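Local coordinates for serine-pyruvate aminotransferase (AgxT) (Sulfolobus solfataricus, PDB 3ZRP), which probably transfers amino groups from serine to pyruvate, and perhaps from alanine to glyoxylate, using pyridoxal 5'-phosphate as cofactor, at residues 35-38 against 39-43. Sequence-based numbering, arbitrary orientation.
Sequences EALA and YSLKG
Ser40 grips the carbonyl oxygen of Ala36, one turn back in the same helix, with two bonds. Ser40 N donates to Ala36 O at 2.9 Å. Ser40 OG donates to the same Ala36 O at 3.0 Å. The two donors reach that oxygen from opposite faces of the carbonyl plane, the hydroxyl tilted 34° from it. Setting OG beside its own backbone N, with chi1 at -61°, turns the buried hydroxyl back along the helix. Replacing Ser40 by alanine removes the hydroxyl and would probably leave Ala36 O with its backbone bond but without its second donor.

Leu37 and Leu41 meet on another side of the helix. CD1 of Leu37 packs against CG of Leu41 at 4.1 Å. Leu37 CG lies anti to the backbone N (chi1 -180°), and CD1 is the methyl directed forward. Leu41 N also donates to Leu37 O at 2.9 Å. Tyr39 N to Glu35 O and Lys42 N to Ala38 O continue the i to i+4 pattern of an alpha helix. The extended aliphatic chain of Lys42 passes alongside Ala38 O, with Lys42 CG at 3.5 Å.

Glu35 and Lys42 lie on the exposed side of helix 31-48. Ala36, Tyr39 and Ser40 face helix 246-262. Leu37 and Leu41 rest on helix 223-234 and on Ile58 of strand 55-60, an outermost strand of the seven-stranded mixed sheet within this chain.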
# COMPACT_ATOMS: atom_id res chain seq x y z
N GLU A 35 -0.16 14.91 -12.12
CA GLU A 35 -0.96 16.06 -11.71
C GLU A 35 -1.77 15.76 -10.43
O GLU A 35 -1.90 16.60 -9.56
CB GLU A 35 -1.87 16.51 -12.86
CG GLU A 35 -1.12 17.25 -14.00
CD GLU A 35 -1.95 17.41 -15.29
OE1 GLU A 35 -3.18 17.21 -15.26
OE2 GLU A 35 -1.36 17.73 -16.36
N ALA A 36 -2.30 14.54 -10.32
CA ALA A 36 -3.09 14.18 -9.15
C ALA A 36 -2.19 14.10 -7.92
O ALA A 36 -2.54 14.56 -6.83
CB ALA A 36 -3.82 12.83 -9.39
N LEU A 37 -0.99 13.55 -8.10
CA LEU A 37 -0.01 13.46 -7.03
C LEU A 37 0.42 14.85 -6.58
O LEU A 37 0.43 15.12 -5.38
CB LEU A 37 1.21 12.63 -7.46
CG LEU A 37 2.32 12.44 -6.40
CD1 LEU A 37 1.79 11.99 -5.05
CD2 LEU A 37 3.40 11.45 -6.88
N ALA A 38 0.77 15.72 -7.52
CA ALA A 38 1.15 17.10 -7.19
C ALA A 38 0.04 17.83 -6.43
O ALA A 38 0.30 18.54 -5.44
CB ALA A 38 1.53 17.89 -8.47
N TYR A 39 -1.18 17.66 -6.90
CA TYR A 39 -2.33 18.28 -6.26
C TYR A 39 -2.55 17.77 -4.83
O TYR A 39 -2.87 18.55 -3.92
CB TYR A 39 -3.58 18.11 -7.12
CG TYR A 39 -4.76 18.87 -6.58
CD1 TYR A 39 -4.99 20.21 -6.95
CD2 TYR A 39 -5.63 18.28 -5.66
CE1 TYR A 39 -6.09 20.92 -6.44
CE2 TYR A 39 -6.71 18.97 -5.14
CZ TYR A 39 -6.93 20.30 -5.53
OH TYR A 39 -8.00 20.98 -5.01
N SER A 40 -2.40 16.46 -4.62
CA SER A 40 -2.55 15.90 -3.28
C SER A 40 -1.46 16.38 -2.34
O SER A 40 -1.72 16.68 -1.17
CB SER A 40 -2.59 14.35 -3.35
OG SER A 40 -3.70 13.95 -4.12
N LEU A 41 -0.23 16.47 -2.86
CA LEU A 41 0.87 17.00 -2.09
C LEU A 41 0.57 18.42 -1.58
O LEU A 41 0.79 18.72 -0.40
CB LEU A 41 2.18 16.93 -2.89
CG LEU A 41 2.69 15.51 -3.19
CD1 LEU A 41 3.86 15.56 -4.11
CD2 LEU A 41 3.07 14.75 -1.90
N LYS A 42 0.03 19.27 -2.46
CA LYS A 42 -0.36 20.64 -2.05
C LYS A 42 -1.50 20.63 -1.03
O LYS A 42 -1.49 21.41 -0.08
CB LYS A 42 -0.76 21.50 -3.26
CG LYS A 42 0.40 21.77 -4.17
CD LYS A 42 -0.00 22.60 -5.36
CE LYS A 42 0.95 22.35 -6.53
NZ LYS A 42 2.35 22.76 -6.24
N GLY A 43 -2.44 19.71 -1.24
CA GLY A 43 -3.57 19.51 -0.36
C GLY A 43 -3.16 19.11 1.03
O GLY A 43 -3.80 19.55 2.00